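Epidermin leader peptide processing serine protease EpiP (Staphylococcus aureus subsp. aureus, PDB 3QFH) is a subtilisin-like serine endopeptidase that probably removes the leader peptide from the precursor of the lantibiotic epidermin. Local coordinates at residues 41-46 with 55-60; 147-152 with 166-171; 238-243 with 251-256. All blocks are in the same frame, centred on the assembly; numbering follows the deposited sequence.

Contact 1: 41-46 with 55-60; sequences SLNVVY and QIKMTK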
ATOM      1  N   SER A  41       1.682   9.224  34.587  1.00 51.61           N
ATOM      2  CA  SER A  41       2.833   9.700  33.820  1.00 52.03           C
ATOM      3  C   SER A  41       3.269   8.663  32.787  1.00 49.61           C
ATOM      4  O   SER A  41       4.415   8.222  32.775  1.00 50.21           O
ATOM      5  CB  SER A  41       3.982  10.084  34.746  1.00 54.92           C
ATOM      6  OG  SER A  41       3.643  11.242  35.486  1.00 58.02           O
ATOM      7  N   LEU A  42       2.330   8.263  31.935  1.00 46.00           N
ATOM      8  CA  LEU A  42       2.623   7.289  30.891  1.00 44.41           C
ATOM      9  C   LEU A  42       3.454   7.932  29.778  1.00 43.58           C
ATOM     10  O   LEU A  42       3.197   9.066  29.370  1.00 43.43           O
ATOM     11  CB  LEU A  42       1.335   6.723  30.299  1.00 42.61           C
ATOM     12  CG  LEU A  42       0.385   5.979  31.234  1.00 43.04           C
ATOM     13  CD1 LEU A  42      -0.876   5.577  30.472  1.00 38.77           C
ATOM     14  CD2 LEU A  42       1.075   4.762  31.866  1.00 44.12           C
ATOM     15  N   ASN A  43       4.448   7.202  29.296  1.00 42.03           N
ATOM     16  CA  ASN A  43       5.309   7.691  28.232  1.00 41.53           C
ATOM     17  C   ASN A  43       4.743   7.271  26.854  1.00 38.53           C
ATOM     18  O   ASN A  43       5.141   6.256  26.287  1.00 37.06           O
ATOM     19  CB  ASN A  43       6.728   7.163  28.451  1.00 42.84           C
ATOM     20  CG  ASN A  43       7.710   7.644  27.401  1.00 43.79           C
ATOM     21  OD1 ASN A  43       7.406   8.509  26.583  1.00 43.10           O
ATOM     22  ND2 ASN A  43       8.901   7.073  27.422  1.00 45.31           N
ATOM     23  N   VAL A  44       3.805   8.067  26.346  1.00 36.93           N
ATOM     24  CA  VAL A  44       3.172   7.826  25.053  1.00 35.68           C
ATOM     25  C   VAL A  44       4.122   8.218  23.922  1.00 35.75           C
ATOM     26  O   VAL A  44       4.460   9.380  23.778  1.00 39.49           O
ATOM     27  CB  VAL A  44       1.872   8.636  24.921  1.00 35.74           C
ATOM     28  CG1 VAL A  44       1.248   8.445  23.542  1.00 34.52           C
ATOM     29  CG2 VAL A  44       0.888   8.238  26.006  1.00 35.50           C
ATOM     30  N   VAL A  45       4.566   7.254  23.127  1.00 34.79           N
ATOM     31  CA  VAL A  45       5.511   7.541  22.027  1.00 35.27           C
ATOM     32  C   VAL A  45       4.855   7.634  20.611  1.00 34.31           C
ATOM     33  O   VAL A  45       5.516   7.948  19.629  1.00 34.59           O
ATOM     34  CB  VAL A  45       6.684   6.520  22.024  1.00 35.41           C
ATOM     35  CG1 VAL A  45       7.529   6.657  23.318  1.00 35.23           C
ATOM     36  CG2 VAL A  45       6.171   5.115  21.872  1.00 36.70           C
ATOM     37  N   TYR A  46       3.565   7.328  20.520  1.00 32.98           N
ATOM     38  CA  TYR A  46       2.826   7.434  19.255  1.00 32.87           C
ATOM     39  C   TYR A  46       1.351   7.434  19.624  1.00 31.55           C
ATOM     40  O   TYR A  46       0.958   6.808  20.603  1.00 31.80           O
ATOM     41  CB  TYR A  46       3.140   6.278  18.317  1.00 32.12           C
ATOM     42  CG  TYR A  46       3.041   6.655  16.852  1.00 33.27           C
ATOM     43  CD1 TYR A  46       4.033   7.441  16.262  1.00 31.63           C
ATOM     44  CD2 TYR A  46       1.990   6.211  16.049  1.00 27.81           C
ATOM     45  CE1 TYR A  46       3.977   7.794  14.929  1.00 32.43           C
ATOM     46  CE2 TYR A  46       1.930   6.564  14.683  1.00 30.13           C
ATOM     47  CZ  TYR A  46       2.927   7.351  14.135  1.00 30.08           C
ATOM     48  OH  TYR A  46       2.904   7.715  12.801  1.00 30.20           O
ATOM     49  N   GLN A  55       0.912   4.072  21.376  1.00 31.04           N
ATOM     50  CA  GLN A  55       2.028   3.207  21.669  1.00 31.56           C
ATOM     51  C   GLN A  55       2.638   3.826  22.902  1.00 30.59           C
ATOM     52  O   GLN A  55       2.839   5.038  22.967  1.00 32.68           O
ATOM     53  CB  GLN A  55       3.022   3.147  20.524  1.00 31.18           C
ATOM     54  CG  GLN A  55       3.973   1.991  20.644  1.00 33.83           C
ATOM     55  CD  GLN A  55       4.929   1.912  19.468  1.00 40.34           C
ATOM     56  OE1 GLN A  55       5.361   2.943  18.937  1.00 39.38           O
ATOM     57  NE2 GLN A  55       5.298   0.687  19.077  1.00 37.67           N
ATOM     58  N   ILE A  56       2.910   2.997  23.885  1.00 31.69           N
ATOM     59  CA  ILE A  56       3.441   3.461  25.143  1.00 32.97           C
ATOM     60  C   ILE A  56       4.667   2.646  25.514  1.00 35.28           C
ATOM     61  O   ILE A  56       4.712   1.428  25.321  1.00 35.14           O
ATOM     62  CB  ILE A  56       2.361   3.342  26.243  1.00 32.99           C
ATOM     63  CG1 ILE A  56       1.093   4.102  25.812  1.00 32.49           C
ATOM     64  CG2 ILE A  56       2.889   3.855  27.585  1.00 31.31           C
ATOM     65  CD1 ILE A  56      -0.048   4.057  26.854  1.00 36.42           C
ATOM     66  N   LYS A  57       5.678   3.331  26.017  1.00 36.98           N
ATOM     67  CA  LYS A  57       6.880   2.670  26.427  1.00 40.19           C
ATOM     68  C   LYS A  57       6.755   2.537  27.944  1.00 40.33           C
ATOM     69  O   LYS A  57       6.622   3.538  28.652  1.00 41.05           O
ATOM     70  CB  LYS A  57       8.103   3.489  26.001  1.00 42.11           C
ATOM     71  CG  LYS A  57       9.382   2.699  26.045  1.00 47.50           C
ATOM     72  CD  LYS A  57      10.594   3.474  25.524  1.00 52.12           C
ATOM     73  CE  LYS A  57      11.838   2.589  25.581  1.00 56.42           C
ATOM     74  NZ  LYS A  57      13.093   3.300  25.210  1.00 62.46           N
ATOM     75  N   MET A  58       6.733   1.305  28.437  1.00 40.20           N
ATOM     76  CA  MET A  58       6.601   1.065  29.876  1.00 41.10           C
ATOM     77  C   MET A  58       7.114  -0.308  30.315  1.00 40.73           C
ATOM     78  O   MET A  58       7.322  -1.191  29.488  1.00 40.09           O
ATOM     79  CB  MET A  58       5.143   1.261  30.321  1.00 40.61           C
ATOM     80  CG  MET A  58       4.113   0.477  29.553  1.00 39.88           C
ATOM     81  SD  MET A  58       2.394   0.929  30.004  1.00 43.05           S
ATOM     82  CE  MET A  58       1.500   0.035  28.746  1.00 39.60           C
ATOM     83  N   THR A  59       7.339  -0.465  31.623  1.00 40.75           N
ATOM     84  CA  THR A  59       7.796  -1.743  32.175  1.00 42.01           C
ATOM     85  C   THR A  59       6.675  -2.755  32.052  1.00 40.85           C
ATOM     86  O   THR A  59       5.511  -2.379  31.870  1.00 36.76           O
ATOM     87  CB  THR A  59       8.199  -1.640  33.676  1.00 43.80           C
ATOM     88  OG1 THR A  59       7.051  -1.290  34.469  1.00 39.11           O
ATOM     89  CG2 THR A  59       9.309  -0.608  33.872  1.00 46.06           C
ATOM     90  N   LYS A  60       7.003  -4.038  32.166  1.00 43.37           N
ATOM     91  CA  LYS A  60       5.960  -5.060  32.056  1.00 44.75           C
ATOM     92  C   LYS A  60       5.012  -4.940  33.255  1.00 43.73           C
ATOM     93  O   LYS A  60       3.834  -5.243  33.145  1.00 42.44           O
ATOM     94  CB  LYS A  60       6.536  -6.476  31.961  1.00 47.49           C
ATOM     95  CG  LYS A  60       5.481  -7.503  31.482  1.00 50.72           C
ATOM     96  CD  LYS A  60       5.963  -8.950  31.558  1.00 56.12           C
ATOM     97  CE  LYS A  60       5.992  -9.452  33.007  1.00 57.71           C
ATOM     98  NZ  LYS A  60       6.385 -10.884  33.088  1.00 60.18           N
TER
HETATM   99  O   HOH W   1       4.985   4.874  30.448  1.00 34.67           O
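The side-chain amide of Gln55 has Val45 CG2 on one side of its plane, 3.7 Å from OE1, and Tyr46 CB on the other, both at its oxygen end. NE2 hydrogen-bonds to Thr79 OG1 and Glu212 OE2. The Asn43 amide turns one face to Lys57, with CB of that lysine 3.9 Å from ND2, the two chains side by side, pointing the same way. The Tyr46 ring makes a cation-pi contact with Lys218 and meets the Trp215 ring with planes at about 45°, while its OH hydrogen-bonds to Leu151 O. Val44 and Ile56 meet on the other face of this propeptide hairpin, CG2 to CG1 at 4.1 Å, while Leu42 CD1 touches Ile56 CD1. Between the strands, Gln55 O accepts from Val45 N (2.8 Å) and weakly from Tyr46 N, a classic beta bulge. Gln55 N returns a bond to Tyr46 O (2.8 Å), and Lys57 N meets Asn43 O nearly straight (3.0 Å, 171°). Where the strands diverge, a water joins Asn43 N to Lys57 O. The hairpin thus has an apolar face of Val44 and Ile56 against helix 30-40 and a mixed one, amides among aliphatic and aromatic groups, with the bulge setting Val45 and Tyr46 around one glutamine.

Contact 2: 147-152 with 166-171; sequences DSKNLV and GDVHDV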
ATOM      1  N   ASP A 147       1.759  18.703   0.167  1.00 37.59           N
ATOM      2  CA  ASP A 147       0.962  18.261   1.310  1.00 37.13           C
ATOM      3  C   ASP A 147       1.465  16.898   1.798  1.00 34.28           C
ATOM      4  O   ASP A 147       0.940  16.336   2.750  1.00 34.93           O
ATOM      5  CB  ASP A 147      -0.522  18.190   0.938  1.00 38.04           C
ATOM      6  CG  ASP A 147      -1.109  19.557   0.640  1.00 43.03           C
ATOM      7  OD1 ASP A 147      -0.563  20.566   1.151  1.00 50.35           O
ATOM      8  OD2 ASP A 147      -2.120  19.633  -0.097  1.00 51.69           O
ATOM      9  N   SER A 148       2.487  16.365   1.141  1.00 30.81           N
ATOM     10  CA  SER A 148       3.059  15.091   1.541  1.00 28.80           C
ATOM     11  C   SER A 148       3.560  15.191   2.986  1.00 29.90           C
ATOM     12  O   SER A 148       4.079  16.232   3.395  1.00 31.97           O
ATOM     13  CB  SER A 148       4.182  14.711   0.588  1.00 27.65           C
ATOM     14  OG  SER A 148       3.671  14.431  -0.707  1.00 24.18           O
ATOM     15  N   LYS A 149       3.387  14.130   3.766  1.00 28.52           N
ATOM     16  CA  LYS A 149       3.787  14.170   5.165  1.00 30.08           C
ATOM     17  C   LYS A 149       4.600  12.974   5.646  1.00 29.37           C
ATOM     18  O   LYS A 149       4.509  11.875   5.110  1.00 28.47           O
ATOM     19  CB  LYS A 149       2.547  14.320   6.037  1.00 31.68           C
ATOM     20  CG  LYS A 149       1.753  15.579   5.727  1.00 34.13           C
ATOM     21  CD  LYS A 149       0.479  15.653   6.537  1.00 37.86           C
ATOM     22  CE  LYS A 149      -0.345  16.918   6.187  1.00 38.03           C
ATOM     23  NZ  LYS A 149      -0.806  16.994   4.751  1.00 32.89           N
ATOM     24  N   ASN A 150       5.406  13.223   6.673  1.00 29.96           N
ATOM     25  CA  ASN A 150       6.217  12.196   7.313  1.00 30.61           C
ATOM     26  C   ASN A 150       5.521  11.690   8.564  1.00 29.60           C
ATOM     27  O   ASN A 150       5.228  12.475   9.435  1.00 30.41           O
ATOM     28  CB  ASN A 150       7.561  12.789   7.735  1.00 31.26           C
ATOM     29  CG  ASN A 150       8.443  11.793   8.480  1.00 31.25           C
ATOM     30  OD1 ASN A 150       8.340  10.591   8.293  1.00 33.45           O
ATOM     31  ND2 ASN A 150       9.331  12.307   9.304  1.00 35.56           N
ATOM     32  N   LEU A 151       5.300  10.383   8.666  1.00 29.25           N
ATOM     33  CA  LEU A 151       4.672   9.788   9.866  1.00 30.15           C
ATOM     34  C   LEU A 151       5.694   9.066  10.761  1.00 30.52           C
ATOM     35  O   LEU A 151       5.333   8.528  11.812  1.00 31.45           O
ATOM     36  CB  LEU A 151       3.524   8.835   9.476  1.00 28.32           C
ATOM     37  CG  LEU A 151       2.202   9.508   9.074  1.00 32.27           C
ATOM     38  CD1 LEU A 151       1.586  10.260  10.258  1.00 34.34           C
ATOM     39  CD2 LEU A 151       2.365  10.456   7.874  1.00 32.90           C
ATOM     40  N   VAL A 152       6.960   9.038  10.339  1.00 30.26           N
ATOM     41  CA  VAL A 152       8.010   8.402  11.129  1.00 30.75           C
ATOM     42  C   VAL A 152       8.299   9.326  12.322  1.00 31.72           C
ATOM     43  O   VAL A 152       8.561  10.523  12.141  1.00 32.75           O
ATOM     44  CB  VAL A 152       9.278   8.159  10.305  1.00 31.16           C
ATOM     45  CG1 VAL A 152      10.354   7.510  11.165  1.00 33.50           C
ATOM     46  CG2 VAL A 152       8.962   7.304   9.071  1.00 28.96           C
ATOM     47  N   GLY A 166      11.502  13.530  13.228  1.00 45.43           N
ATOM     48  CA  GLY A 166      10.050  13.679  13.355  1.00 43.74           C
ATOM     49  C   GLY A 166       9.527  14.879  12.585  1.00 43.36           C
ATOM     50  O   GLY A 166       8.395  15.295  12.762  1.00 41.14           O
ATOM     51  N   ASP A 167      10.362  15.435  11.715  1.00 44.61           N
ATOM     52  CA  ASP A 167       9.989  16.578  10.892  1.00 45.93           C
ATOM     53  C   ASP A 167       8.813  16.181   9.979  1.00 45.01           C
ATOM     54  O   ASP A 167       8.931  15.250   9.204  1.00 44.94           O
ATOM     55  CB  ASP A 167      11.215  17.002  10.083  1.00 47.55           C
ATOM     56  CG  ASP A 167      10.955  18.164   9.156  1.00 50.08           C
ATOM     57  OD1 ASP A 167       9.783  18.536   8.919  1.00 56.15           O
ATOM     58  OD2 ASP A 167      11.953  18.706   8.646  1.00 59.13           O
ATOM     59  N   VAL A 168       7.695  16.902  10.083  1.00 44.60           N
ATOM     60  CA  VAL A 168       6.473  16.583   9.332  1.00 44.29           C
ATOM     61  C   VAL A 168       6.585  16.636   7.809  1.00 42.51           C
ATOM     62  O   VAL A 168       5.945  15.850   7.142  1.00 41.86           O
ATOM     63  CB  VAL A 168       5.277  17.466   9.799  1.00 44.48           C
ATOM     64  CG1 VAL A 168       4.134  17.444   8.780  1.00 46.53           C
ATOM     65  CG2 VAL A 168       4.801  17.003  11.158  1.00 47.11           C
ATOM     66  N   HIS A 169       7.390  17.536   7.255  1.00 42.03           N
ATOM     67  CA  HIS A 169       7.504  17.620   5.802  1.00 41.21           C
ATOM     68  C   HIS A 169       8.652  16.809   5.193  1.00 39.09           C
ATOM     69  O   HIS A 169       8.806  16.801   3.979  1.00 41.19           O
ATOM     70  CB  HIS A 169       7.634  19.078   5.356  1.00 43.35           C
ATOM     71  CG  HIS A 169       6.459  19.926   5.715  1.00 44.66           C
ATOM     72  ND1 HIS A 169       5.195  19.693   5.217  1.00 49.88           N
ATOM     73  CD2 HIS A 169       6.361  21.035   6.485  1.00 51.70           C
ATOM     74  CE1 HIS A 169       4.363  20.605   5.689  1.00 51.44           C
ATOM     75  NE2 HIS A 169       5.046  21.431   6.461  1.00 49.46           N
ATOM     76  N   ASP A 170       9.455  16.135   6.006  1.00 35.93           N
ATOM     77  CA  ASP A 170      10.589  15.363   5.473  1.00 34.79           C
ATOM     78  C   ASP A 170      10.120  14.034   4.914  1.00 31.69           C
ATOM     79  O   ASP A 170       9.987  13.047   5.656  1.00 30.95           O
ATOM     80  CB  ASP A 170      11.655  15.114   6.551  1.00 34.66           C
ATOM     81  CG  ASP A 170      12.854  14.300   6.032  1.00 36.07           C
ATOM     82  OD1 ASP A 170      12.851  13.852   4.863  1.00 38.34           O
ATOM     83  OD2 ASP A 170      13.818  14.098   6.800  1.00 38.62           O
ATOM     84  N   VAL A 171       9.863  13.995   3.612  1.00 30.72           N
ATOM     85  CA  VAL A 171       9.443  12.741   2.988  1.00 29.17           C
ATOM     86  C   VAL A 171      10.480  12.190   2.026  1.00 29.44           C
ATOM     87  O   VAL A 171      10.136  11.384   1.166  1.00 29.01           O
ATOM     88  CB  VAL A 171       8.069  12.828   2.299  1.00 29.10           C
ATOM     89  CG1 VAL A 171       6.974  13.146   3.347  1.00 28.24           C
ATOM     90  CG2 VAL A 171       8.069  13.827   1.147  1.00 29.14           C
TER
HETATM   91  O   HOH W   2      11.145  11.248  11.505  1.00 29.52           O
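Asn150 forms both direct hydrogen bonds between 147-152 and 166-171. Its backbone N gives to Val168 O (2.7 Å). Its side chain, with CG anti to the backbone N (chi1 177°), reaches over to the same turn, and ND2 gives to Asp167 O at 3.0 Å. That oxygen lies in the amide plane of Asn150, although the nitrogen stands above the carbonyl plane of Asp167. The other end of the amide folds back on its own segment, just past the strand: OD1 accepts from Val152 N, an Asx turn, so the group is held at both its nitrogen and its oxygen. A water touching ND2, Val152 O and Gly166 N carries the polar network on to the second segment.

Within 166-171 a type I turn runs from Asp167 to Asp170, and Asp167 OD1 takes the N-H of His169 in a second Asx turn. Strand 149-150 is an outermost strand of the parallel subtilisin-like sheet, pairing with strand 200-204. The turn lies along its outer edge, away from strand 200-204, on the way to helix 177-186, which begins with His177, probably the histidine of the catalytic triad.

Close non-bonded contacts fill in around the amide. Asp170 O, which also receives Arg204 NE, lies 3.2 Å from Asn150 CB. Val171 CG1 presses on the peptide carbonyl of Lys149, 3.3 Å from its O, while CG2 faces Ser148 CB at 4.0 Å. At the edge of the His169 ring, near its plane, lies Ser148 O.

Two charged ends have ionic partners beyond the segments. In Lys149 a bend at the last torsion (chi4 62°) brings NZ to Asp147 O, in the carbonyl plane on a lone pair, at 2.7 Å; NZ forms a salt bridge with Asp226. Asp170 pairs likewise with Arg174.

Contact 3: 238-243 with 251-256; sequences YIILDK and KDEKVE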
ATOM      1  N   TYR A 238       2.415 -10.116   7.761  1.00 46.55           N
ATOM      2  CA  TYR A 238       1.681 -11.246   8.242  1.00 46.72           C
ATOM      3  C   TYR A 238       1.527 -10.980   9.715  1.00 47.76           C
ATOM      4  O   TYR A 238       2.518 -10.829  10.440  1.00 48.88           O
ATOM      5  CB  TYR A 238       2.408 -12.539   7.942  1.00 47.52           C
ATOM      6  CG  TYR A 238       2.499 -12.783   6.467  1.00 46.09           C
ATOM      7  CD1 TYR A 238       1.447 -13.366   5.782  1.00 45.65           C
ATOM      8  CD2 TYR A 238       3.624 -12.404   5.748  1.00 45.49           C
ATOM      9  CE1 TYR A 238       1.509 -13.581   4.425  1.00 44.10           C
ATOM     10  CE2 TYR A 238       3.698 -12.625   4.379  1.00 46.94           C
ATOM     11  CZ  TYR A 238       2.627 -13.215   3.726  1.00 43.79           C
ATOM     12  OH  TYR A 238       2.673 -13.437   2.369  1.00 45.39           O
ATOM     13  N   ILE A 239       0.277 -10.901  10.147  1.00 46.69           N
ATOM     14  CA  ILE A 239      -0.040 -10.553  11.507  1.00 47.01           C
ATOM     15  C   ILE A 239      -0.685 -11.732  12.224  1.00 47.16           C
ATOM     16  O   ILE A 239      -1.435 -12.501  11.623  1.00 45.79           O
ATOM     17  CB  ILE A 239      -0.970  -9.309  11.501  1.00 46.83           C
ATOM     18  CG1 ILE A 239      -1.044  -8.658  12.874  1.00 47.40           C
ATOM     19  CG2 ILE A 239      -2.360  -9.657  10.948  1.00 46.05           C
ATOM     20  CD1 ILE A 239      -1.763  -7.340  12.853  1.00 45.51           C
ATOM     21  N   ILE A 240      -0.354 -11.881  13.505  1.00 47.24           N
ATOM     22  CA  ILE A 240      -0.920 -12.923  14.343  1.00 48.05           C
ATOM     23  C   ILE A 240      -2.060 -12.329  15.166  1.00 48.66           C
ATOM     24  O   ILE A 240      -1.904 -11.273  15.784  1.00 47.37           O
ATOM     25  CB  ILE A 240       0.144 -13.521  15.317  1.00 49.01           C
ATOM     26  CG1 ILE A 240       1.328 -14.102  14.538  1.00 49.41           C
ATOM     27  CG2 ILE A 240      -0.481 -14.587  16.190  1.00 48.13           C
ATOM     28  CD1 ILE A 240       2.484 -14.550  15.403  1.00 51.53           C
ATOM     29  N   LEU A 241      -3.214 -12.984  15.139  1.00 49.70           N
ATOM     30  CA  LEU A 241      -4.352 -12.563  15.950  1.00 51.71           C
ATOM     31  C   LEU A 241      -5.041 -13.813  16.442  1.00 53.44           C
ATOM     32  O   LEU A 241      -5.075 -14.831  15.742  1.00 53.22           O
ATOM     33  CB  LEU A 241      -5.335 -11.668  15.201  1.00 51.75           C
ATOM     34  CG  LEU A 241      -6.161 -12.267  14.072  1.00 53.22           C
ATOM     35  CD1 LEU A 241      -7.303 -11.330  13.704  1.00 55.33           C
ATOM     36  CD2 LEU A 241      -5.267 -12.568  12.877  1.00 56.49           C
ATOM     37  N   ASP A 242      -5.605 -13.722  17.639  1.00 55.19           N
ATOM     38  CA  ASP A 242      -6.220 -14.861  18.281  1.00 56.91           C
ATOM     39  C   ASP A 242      -7.609 -14.534  18.830  1.00 57.41           C
ATOM     40  O   ASP A 242      -7.748 -14.098  19.972  1.00 57.83           O
ATOM     41  CB  ASP A 242      -5.298 -15.310  19.404  1.00 58.30           C
ATOM     42  CG  ASP A 242      -5.707 -16.621  20.003  1.00 60.90           C
ATOM     43  OD1 ASP A 242      -5.013 -17.064  20.937  1.00 65.88           O
ATOM     44  OD2 ASP A 242      -6.713 -17.208  19.544  1.00 65.07           O
ATOM     45  N   LYS A 243      -8.638 -14.802  18.028  1.00 57.88           N
ATOM     46  CA  LYS A 243     -10.030 -14.501  18.412  1.00 58.49           C
ATOM     47  C   LYS A 243     -10.574 -15.297  19.607  1.00 58.99           C
ATOM     48  O   LYS A 243     -11.618 -14.953  20.150  1.00 60.03           O
ATOM     49  CB  LYS A 243     -10.957 -14.645  17.201  1.00 58.38           C
ATOM     50  CG  LYS A 243     -10.608 -13.662  16.086  1.00 60.23           C
ATOM     51  CD  LYS A 243     -11.646 -13.612  14.971  1.00 62.48           C
ATOM     52  CE  LYS A 243     -11.243 -12.582  13.917  1.00 62.67           C
ATOM     53  NZ  LYS A 243     -12.267 -12.401  12.850  1.00 64.46           N
ATOM     54  N   LYS A 251      -1.354 -11.629  23.932  1.00 46.16           N
ATOM     55  CA  LYS A 251      -0.095 -12.195  23.476  1.00 46.52           C
ATOM     56  C   LYS A 251       0.013 -12.110  21.946  1.00 44.59           C
ATOM     57  O   LYS A 251       1.059 -12.387  21.385  1.00 44.64           O
ATOM     58  CB  LYS A 251      -0.012 -13.663  23.933  1.00 48.77           C
ATOM     59  CG  LYS A 251      -0.425 -13.861  25.392  1.00 52.79           C
ATOM     60  CD  LYS A 251      -0.370 -15.314  25.899  1.00 60.35           C
ATOM     61  CE  LYS A 251      -1.261 -16.299  25.103  1.00 62.49           C
ATOM     62  NZ  LYS A 251      -0.622 -16.791  23.837  1.00 64.07           N
ATOM     63  N   ASP A 252      -1.074 -11.731  21.282  1.00 42.39           N
ATOM     64  CA  ASP A 252      -1.098 -11.639  19.828  1.00 40.99           C
ATOM     65  C   ASP A 252      -0.879 -10.175  19.395  1.00 40.08           C
ATOM     66  O   ASP A 252      -0.393  -9.369  20.187  1.00 40.53           O
ATOM     67  CB  ASP A 252      -2.407 -12.213  19.287  1.00 40.07           C
ATOM     68  CG  ASP A 252      -3.637 -11.448  19.771  1.00 42.80           C
ATOM     69  OD1 ASP A 252      -3.495 -10.417  20.480  1.00 39.08           O
ATOM     70  OD2 ASP A 252      -4.761 -11.886  19.446  1.00 44.26           O
ATOM     71  N   GLU A 253      -1.234  -9.836  18.156  1.00 38.20           N
ATOM     72  CA  GLU A 253      -1.034  -8.479  17.637  1.00 37.66           C
ATOM     73  C   GLU A 253      -2.372  -7.789  17.353  1.00 36.54           C
ATOM     74  O   GLU A 253      -2.543  -7.045  16.396  1.00 35.08           O
ATOM     75  CB  GLU A 253      -0.111  -8.560  16.423  1.00 37.94           C
ATOM     76  CG  GLU A 253       1.219  -9.248  16.832  1.00 41.44           C
ATOM     77  CD  GLU A 253       2.071  -9.724  15.692  1.00 44.10           C
ATOM     78  OE1 GLU A 253       1.565  -9.897  14.566  1.00 43.60           O
ATOM     79  OE2 GLU A 253       3.272  -9.960  15.944  1.00 50.98           O
ATOM     80  N   LYS A 254      -3.304  -8.028  18.259  1.00 37.12           N
ATOM     81  CA  LYS A 254      -4.645  -7.494  18.186  1.00 36.17           C
ATOM     82  C   LYS A 254      -4.748  -5.987  17.999  1.00 34.41           C
ATOM     83  O   LYS A 254      -5.525  -5.513  17.147  1.00 32.58           O
ATOM     84  CB  LYS A 254      -5.374  -7.884  19.467  1.00 38.24           C
ATOM     85  CG  LYS A 254      -6.785  -7.339  19.637  1.00 40.50           C
ATOM     86  CD  LYS A 254      -7.741  -7.887  18.626  1.00 43.45           C
ATOM     87  CE  LYS A 254      -9.198  -7.631  19.050  1.00 44.99           C
ATOM     88  NZ  LYS A 254     -10.161  -7.963  17.967  1.00 46.95           N
ATOM     89  N   VAL A 255      -4.004  -5.223  18.792  1.00 32.27           N
ATOM     90  CA  VAL A 255      -4.129  -3.763  18.721  1.00 31.64           C
ATOM     91  C   VAL A 255      -3.783  -3.219  17.342  1.00 31.35           C
ATOM     92  O   VAL A 255      -4.485  -2.346  16.820  1.00 29.31           O
ATOM     93  CB  VAL A 255      -3.346  -3.051  19.832  1.00 32.33           C
ATOM     94  CG1 VAL A 255      -3.446  -1.546  19.672  1.00 29.45           C
ATOM     95  CG2 VAL A 255      -3.905  -3.458  21.176  1.00 31.88           C
ATOM     96  N   GLU A 256      -2.724  -3.760  16.744  1.00 31.57           N
ATOM     97  CA  GLU A 256      -2.309  -3.357  15.424  1.00 31.50           C
ATOM     98  C   GLU A 256      -3.354  -3.743  14.395  1.00 31.37           C
ATOM     99  O   GLU A 256      -3.647  -2.973  13.502  1.00 29.14           O
ATOM    100  CB  GLU A 256      -0.969  -3.990  15.028  1.00 31.57           C
ATOM    101  CG  GLU A 256       0.257  -3.288  15.536  1.00 37.94           C
ATOM    102  CD  GLU A 256       0.540  -3.464  17.015  1.00 43.18           C
ATOM    103  OE1 GLU A 256      -0.040  -4.375  17.672  1.00 45.73           O
ATOM    104  OE2 GLU A 256       1.391  -2.684  17.505  1.00 44.96           O
TER
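Glu253 grips Ile240 by both hydrogen-bonding groups of its backbone. Its own N gives to Ile240 O (2.9 Å), and its carboxylate OE1 takes Ile240 N at 3.0 Å along an almost straight line (175°), the N-H arriving from above the carboxylate plane. The torsions explain the reach: CG stands anti to the carbonyl carbon (chi1 -57°) and the chain is extended beyond it, running back along the strand. Ile239 slides past it in the opposite direction, its CG1 only 3.3 Å from OE1 and its CD1 against Glu253 O. Further on, that methyl meets CB of Glu256, a side chain bent at chi2 that sends OE1 to Asn77 of the propeptide.

Asp252 has a different shape. Its CG sits between the backbone N and the carbonyl carbon (chi1 62°), which turns the carboxylate toward the end of the strand, with CB 3.7 Å from Ile240 O. OD2 uses its anti lone pair, the one away from OD1, to accept from Asp242 N at 2.7 Å; it also forms a salt bridge with Arg250. OD1 receives a weak bond from Lys254 N, in the first turn of helix 254-269, for which Glu253 is the N-cap residue.

Through Ile240 and Asp242, strand 237-241 and the residue after it are thus tied to the residues leading into this helix, while the strand's other edge pairs with strand 302-306. As in subtilisin propeptide complexes, helices 213-225 and 254-269 both meet the propeptide region.

Two buried acids satisfy backbone N-H groups here, and each has an arginine as well: Arg295 on Glu253 OE2, Arg250 on Asp252. Such pairing would favour their ionised forms, and for Asp252 the nearby helix start probably adds to the effect.

How the contacts relate
From the N terminus, contact 1 closes first: a hairpin with eight residues between its segments, wholly within the propeptide region. Contact 2 follows in the protease domain, closing a thirteen-residue loop on an outermost strand of the parallel sheet, and contact 3 then closes a seven-residue excursion between strand 237-241 and helix 254-269. The three come in series, none nested or crossed. Contacts 1 and 2 nevertheless touch, through a probable hydrogen bond from Tyr46 OH to Leu151 O, which joins propeptide to protease. Contact 3 stays about 5 Å from contact 1 at the nearest atoms, but strand 249-250 within its loop extends the propeptide sheet, another tie between the domains.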